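CELL WALL surface anchor family protein (Streptococcus pneumoniae, PDB 3ZGH) probably mediates adhesion of the pneumococcus to host cells through keratin 10, which this MSCRAMM-type domain of the serine-rich repeat surface protein binds. Local coordinates at residues V64-P69 with F147-G152; K70-G75 with D115-Q120. All coordinates share one frame; numbering follows the deposited sequence.

Interaction 1. Residues V64-P69 with F147-G152; sequences VTYVNP and FFAKKG
Tyr66 and Ala149 make the apolar half of this contact: the methyl CB of Ala149 approaches the tyrosine ring obliquely on its CD2 side, 3.8 Å from CD2. The ring is put there by a first torsion of -67°, which sets CG beside the backbone N and anti to the carbonyl carbon, while its far end is tied to Asp38 through OH. Beside it, Val67 uses one branch: CG2 lies 3.4 Å from Gly152 O and almost as near Gly152 CA, so an isopropyl group rests on bare backbone. Gly152 has positive phi (87°) and follows the short helical turn in a Schellman motif. No direct hydrogen bond joins the segments; two waters do the work instead. One donates to Gly152 O at 2.7 Å and is hydrogen-bonded to Thr65 OG1 at 2.8 Å. The second accepts from Tyr66 N at 3.1 Å and donates to Ala149 O at 2.9 Å, sitting in plane at the edge of the tyrosine ring. Thr65 OG1 also accepts from Val67 N in an ST turn (3.0 Å, nearly straight at 169°), at the end of strand 57-65. Backbone N and O atoms and the threonine hydroxyl in this buried seam are thus linked through water, while methyl groups and a tyrosine ring meet alongside.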
loop_
_atom_site.group_PDB
_atom_site.type_symbol
_atom_site.label_atom_id
_atom_site.label_comp_id
_atom_site.label_asym_id
_atom_site.label_seq_id
_atom_site.Cartn_x
_atom_site.Cartn_y
_atom_site.Cartn_z
ATOM N N VAL A 64 1.350 -5.005 -0.867
ATOM C CA VAL A 64 0.755 -6.033 -0.023
ATOM C C VAL A 64 1.235 -7.378 -0.551
ATOM O O VAL A 64 1.243 -7.597 -1.757
ATOM C CB VAL A 64 -0.778 -5.933 -0.069
ATOM C CG1 VAL A 64 -1.451 -7.206 0.510
ATOM C CG2 VAL A 64 -1.226 -4.691 0.687
ATOM N N THR A 65 1.663 -8.269 0.335
ATOM C CA THR A 65 2.285 -9.511 -0.085
ATOM C C THR A 65 2.246 -10.553 1.029
ATOM O O THR A 65 2.151 -10.201 2.217
ATOM C CB THR A 65 3.767 -9.263 -0.483
ATOM O OG1 THR A 65 4.399 -10.506 -0.801
ATOM C CG2 THR A 65 4.560 -8.553 0.629
ATOM N N TYR A 66 2.346 -11.830 0.646
ATOM C CA TYR A 66 2.463 -12.894 1.618
ATOM C C TYR A 66 3.907 -13.187 1.993
ATOM O O TYR A 66 4.158 -14.050 2.838
ATOM C CB TYR A 66 1.750 -14.173 1.126
ATOM C CG TYR A 66 0.257 -13.969 1.053
ATOM C CD1 TYR A 66 -0.568 -14.285 2.146
ATOM C CD2 TYR A 66 -0.336 -13.414 -0.092
ATOM C CE1 TYR A 66 -1.923 -14.067 2.085
ATOM C CE2 TYR A 66 -1.675 -13.191 -0.156
ATOM C CZ TYR A 66 -2.472 -13.518 0.929
ATOM O OH TYR A 66 -3.830 -13.319 0.832
ATOM N N VAL A 67 4.852 -12.466 1.385
ATOM C CA VAL A 67 6.273 -12.603 1.719
ATOM C C VAL A 67 6.607 -11.692 2.912
ATOM O O VAL A 67 6.345 -10.486 2.882
ATOM C CB VAL A 67 7.179 -12.196 0.518
ATOM C CG1 VAL A 67 8.694 -12.287 0.888
ATOM C CG2 VAL A 67 6.883 -13.087 -0.706
ATOM N N ASN A 68 7.152 -12.283 3.967
ATOM C CA ASN A 68 7.561 -11.524 5.140
ATOM C C ASN A 68 8.722 -10.586 4.790
ATOM O O ASN A 68 9.801 -11.054 4.429
ATOM C CB ASN A 68 8.018 -12.488 6.250
ATOM C CG ASN A 68 8.322 -11.744 7.560
ATOM O OD1 ASN A 68 8.688 -10.555 7.542
ATOM N ND2 ASN A 68 8.085 -12.404 8.690
ATOM N N PRO A 69 8.522 -9.266 4.890
ATOM C CA PRO A 69 9.599 -8.386 4.414
ATOM C C PRO A 69 10.865 -8.510 5.244
ATOM O O PRO A 69 11.942 -8.118 4.791
ATOM C CB PRO A 69 9.028 -6.978 4.580
ATOM C CG PRO A 69 7.528 -7.145 4.720
ATOM C CD PRO A 69 7.313 -8.530 5.310
ATOM N N PHE A 147 -2.396 -17.430 -7.950
ATOM C CA PHE A 147 -1.224 -17.990 -8.654
ATOM C C PHE A 147 -0.025 -17.021 -8.642
ATOM O O PHE A 147 1.131 -17.465 -8.701
ATOM C CB PHE A 147 -1.537 -18.472 -10.089
ATOM C CG PHE A 147 -2.092 -17.413 -10.967
ATOM C CD1 PHE A 147 -1.256 -16.485 -11.573
ATOM C CD2 PHE A 147 -3.455 -17.329 -11.181
ATOM C CE1 PHE A 147 -1.781 -15.477 -12.373
ATOM C CE2 PHE A 147 -3.993 -16.343 -11.979
ATOM C CZ PHE A 147 -3.159 -15.403 -12.578
ATOM N N PHE A 148 -0.269 -15.711 -8.538
ATOM C CA PHE A 148 0.838 -14.759 -8.360
ATOM C C PHE A 148 1.335 -14.734 -6.893
ATOM O O PHE A 148 2.553 -14.720 -6.627
ATOM C CB PHE A 148 0.424 -13.338 -8.783
ATOM C CG PHE A 148 0.408 -13.104 -10.293
ATOM C CD1 PHE A 148 1.297 -13.758 -11.138
ATOM C CD2 PHE A 148 -0.490 -12.194 -10.853
ATOM C CE1 PHE A 148 1.291 -13.501 -12.506
ATOM C CE2 PHE A 148 -0.504 -11.947 -12.210
ATOM C CZ PHE A 148 0.383 -12.604 -13.045
ATOM N N ALA A 149 0.401 -14.699 -5.946
ATOM C CA ALA A 149 0.751 -14.644 -4.517
ATOM C C ALA A 149 1.677 -15.810 -4.178
ATOM O O ALA A 149 2.633 -15.668 -3.420
ATOM C CB ALA A 149 -0.515 -14.700 -3.671
ATOM N N LYS A 150 1.407 -16.961 -4.785
ATOM C CA LYS A 150 2.134 -18.183 -4.475
ATOM C C LYS A 150 3.537 -18.208 -5.079
ATOM O O LYS A 150 4.361 -19.056 -4.709
ATOM C CB LYS A 150 1.345 -19.399 -4.947
ATOM C CG LYS A 150 0.066 -19.634 -4.174
ATOM C CD LYS A 150 -0.869 -20.602 -4.923
ATOM C CE LYS A 150 -0.551 -22.035 -4.587
ATOM N NZ LYS A 150 -1.522 -22.972 -5.236
ATOM N N LYS A 151 3.807 -17.293 -6.005
ATOM C CA LYS A 151 5.151 -17.120 -6.530
ATOM C C LYS A 151 5.942 -16.107 -5.688
ATOM O O LYS A 151 7.085 -15.805 -6.005
ATOM C CB LYS A 151 5.115 -16.637 -7.988
ATOM C CG LYS A 151 4.563 -17.689 -9.028
ATOM C CD LYS A 151 4.541 -17.080 -10.429
ATOM C CE LYS A 151 3.839 -17.972 -11.465
ATOM N NZ LYS A 151 4.614 -19.202 -11.792
ATOM N N GLY A 152 5.345 -15.565 -4.635
ATOM C CA GLY A 152 6.057 -14.572 -3.827
ATOM C C GLY A 152 5.871 -13.164 -4.379
ATOM O O GLY A 152 6.632 -12.268 -4.037
HETATM O O HOH W 1 6.348 -9.912 -2.726
HETATM O O HOH W 2 3.032 -13.164 -2.020
#

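Interaction 2. Residues K70-G75 with D115-Q120; sequences KTNDLG and DKNGRQ
Two surface turns meet here: a type I beta turn, Asp115 to Gly118, in the hairpin joining antiparallel strands 109-114 and 120-131, and the 70-75 connection, which includes strand 73-74 of a small two-stranded sheet. The backbones stay well apart, the closest CA atoms being those of Asn72 and Lys116 at 7.3 Å. Asn72 itself has positive phi (60°), a left-handed conformation within the loop. Each turn is braced internally. Thr71 OG1 accepts from Asp73 N at 2.9 Å in an ST turn, and Asp115 OD1 takes Asn117 N in an Asx turn and also Arg119 N, the two donors reaching that oxygen from opposite faces of the carboxylate plane. Asp115 N bonds in turn to Arg119 O, closing the base of the hairpin loop.

Across the gap, Lys116 and Asn72 carry nearly the whole contact, their side chains crossing at a slant. Lys116 sets out with CG anti to its own N (chi1 -160°) and then bends at chi3, 125°, bringing its outer methylene and amine to the asparagine. There CE lies 3.1 Å from the backbone Asn72 O and 3.4 Å from Asn72 OD1, so two oxygens of one residue border the same carbon, which the adjoining ammonium group would be expected to polarise. Lys116 NZ itself is 3.2 Å from Asn72 O. Asn117 adds a looser approach: Asn117 ND2 lies 4.1 Å from Asn72 OD1, too far for a hydrogen bond. The Asp73 carboxylate is also nearby, though not in contact with the amine, and could lend a weak long-range attraction. Finally, one water accepts from Leu74 N at 3.0 Å and, weakly, from Lys116 NZ at 3.2 Å.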
loop_
_atom_site.group_PDB
_atom_site.type_symbol
_atom_site.label_atom_id
_atom_site.label_comp_id
_atom_site.label_asym_id
_atom_site.label_seq_id
_atom_site.Cartn_x
_atom_site.Cartn_y
_atom_site.Cartn_z
ATOM N N LYS A 70 10.761 -9.043 6.457
ATOM C CA LYS A 70 11.940 -9.135 7.326
ATOM C C LYS A 70 12.916 -10.206 6.835
ATOM O O LYS A 70 14.127 -10.071 6.979
ATOM C CB LYS A 70 11.498 -9.440 8.765
ATOM C CG LYS A 70 12.639 -9.817 9.722
ATOM C CD LYS A 70 13.447 -8.625 10.109
ATOM C CE LYS A 70 14.525 -9.022 11.156
ATOM N NZ LYS A 70 15.528 -7.922 11.340
ATOM N N THR A 71 12.381 -11.286 6.281
ATOM C CA THR A 71 13.171 -12.443 5.901
ATOM C C THR A 71 13.185 -12.657 4.384
ATOM O O THR A 71 13.988 -13.447 3.868
ATOM C CB THR A 71 12.544 -13.729 6.477
ATOM O OG1 THR A 71 11.231 -13.915 5.912
ATOM C CG2 THR A 71 12.456 -13.675 8.003
ATOM N N ASN A 72 12.248 -12.016 3.687
ATOM C CA ASN A 72 12.031 -12.321 2.281
ATOM C C ASN A 72 11.636 -13.762 2.018
ATOM O O ASN A 72 11.853 -14.267 0.923
ATOM C CB ASN A 72 13.277 -11.983 1.467
ATOM C CG ASN A 72 12.946 -11.237 0.198
ATOM O OD1 ASN A 72 13.242 -11.706 -0.904
ATOM N ND2 ASN A 72 12.317 -10.070 0.341
ATOM N N ASP A 73 11.064 -14.432 3.015
ATOM C CA ASP A 73 10.548 -15.787 2.847
ATOM C C ASP A 73 9.022 -15.740 2.723
ATOM O O ASP A 73 8.343 -15.025 3.481
ATOM C CB ASP A 73 10.903 -16.664 4.049
ATOM C CG ASP A 73 12.406 -16.915 4.189
ATOM O OD1 ASP A 73 13.116 -16.878 3.155
ATOM O OD2 ASP A 73 12.864 -17.161 5.342
ATOM N N LEU A 74 8.497 -16.476 1.751
ATOM C CA LEU A 74 7.062 -16.617 1.565
ATOM C C LEU A 74 6.504 -17.561 2.641
ATOM O O LEU A 74 7.037 -18.647 2.836
ATOM C CB LEU A 74 6.774 -17.216 0.172
ATOM C CG LEU A 74 5.318 -17.468 -0.201
ATOM C CD1 LEU A 74 4.472 -16.169 -0.149
ATOM C CD2 LEU A 74 5.214 -18.088 -1.603
ATOM N N GLY A 75 5.420 -17.154 3.305
ATOM C CA GLY A 75 4.722 -18.031 4.233
ATOM C C GLY A 75 4.160 -19.249 3.502
ATOM O O GLY A 75 4.157 -19.307 2.274
ATOM N N ASP A 115 7.666 -8.664 -8.218
ATOM C CA ASP A 115 8.217 -9.940 -7.804
ATOM C C ASP A 115 8.805 -9.820 -6.401
ATOM O O ASP A 115 8.714 -8.775 -5.759
ATOM C CB ASP A 115 9.230 -10.493 -8.831
ATOM C CG ASP A 115 10.540 -9.696 -8.895
ATOM O OD1 ASP A 115 10.903 -8.970 -7.936
ATOM O OD2 ASP A 115 11.236 -9.835 -9.927
ATOM N N LYS A 116 9.384 -10.904 -5.923
ATOM C CA LYS A 116 9.915 -10.978 -4.564
ATOM C C LYS A 116 10.964 -9.883 -4.257
ATOM O O LYS A 116 11.115 -9.457 -3.120
ATOM C CB LYS A 116 10.519 -12.373 -4.366
ATOM C CG LYS A 116 10.674 -12.797 -2.935
ATOM C CD LYS A 116 10.890 -14.304 -2.851
ATOM C CE LYS A 116 12.159 -14.648 -2.104
ATOM N NZ LYS A 116 12.198 -16.098 -1.737
ATOM N N ASN A 117 11.688 -9.434 -5.271
ATOM C CA ASN A 117 12.699 -8.407 -5.087
ATOM C C ASN A 117 12.173 -7.021 -5.420
ATOM O O ASN A 117 12.944 -6.075 -5.550
ATOM C CB ASN A 117 13.911 -8.704 -5.958
ATOM C CG ASN A 117 14.392 -10.118 -5.805
ATOM O OD1 ASN A 117 14.490 -10.862 -6.783
ATOM N ND2 ASN A 117 14.672 -10.513 -4.567
ATOM N N GLY A 118 10.861 -6.900 -5.587
ATOM C CA GLY A 118 10.266 -5.603 -5.795
ATOM C C GLY A 118 10.297 -5.141 -7.236
ATOM O O GLY A 118 9.889 -4.027 -7.525
ATOM N N ARG A 119 10.753 -5.990 -8.141
ATOM C CA ARG A 119 10.802 -5.639 -9.566
ATOM C C ARG A 119 9.442 -5.805 -10.236
ATOM O O ARG A 119 8.745 -6.777 -9.984
ATOM C CB ARG A 119 11.809 -6.533 -10.287
ATOM C CG ARG A 119 13.045 -5.803 -10.767
ATOM C CD ARG A 119 14.087 -6.780 -11.300
ATOM N NE ARG A 119 14.799 -7.457 -10.216
ATOM C CZ ARG A 119 15.859 -6.955 -9.583
ATOM N NH1 ARG A 119 16.344 -5.764 -9.920
ATOM N NH2 ARG A 119 16.436 -7.647 -8.609
ATOM N N GLN A 120 9.073 -4.873 -11.106
ATOM C CA GLN A 120 7.777 -4.938 -11.777
ATOM C C GLN A 120 7.648 -6.166 -12.683
ATOM O O GLN A 120 8.536 -6.465 -13.467
ATOM C CB GLN A 120 7.478 -3.665 -12.576
ATOM C CG GLN A 120 6.123 -3.733 -13.264
ATOM C CD GLN A 120 5.836 -2.546 -14.175
ATOM O OE1 GLN A 120 5.446 -2.721 -15.346
ATOM N NE2 GLN A 120 6.000 -1.335 -13.639
HETATM O O HOH W 3 10.306 -18.050 -0.103
#

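Overall arrangement
Interaction 1 is buried and interaction 2 lies at the surface, yet their centres are about 7 Å apart and both depend on the same excursion of the chain after strand 57-65. Segments 64-69 and 70-75 follow one another and supply the paired antiparallel strands 67-68 and 73-74, with a probable hydrogen bond from Asn68 N to Asp73 O. Leu74 packs on Tyr66, joining the two sites. Along the sequence, interaction 2 is nested within the loop that interaction 1 closes. Their chemistry follows their depth: methyl groups, a tyrosine ring and bridging waters inside, an exposed lysine against asparagine oxygens outside, with neither relying on a clear direct hydrogen bond.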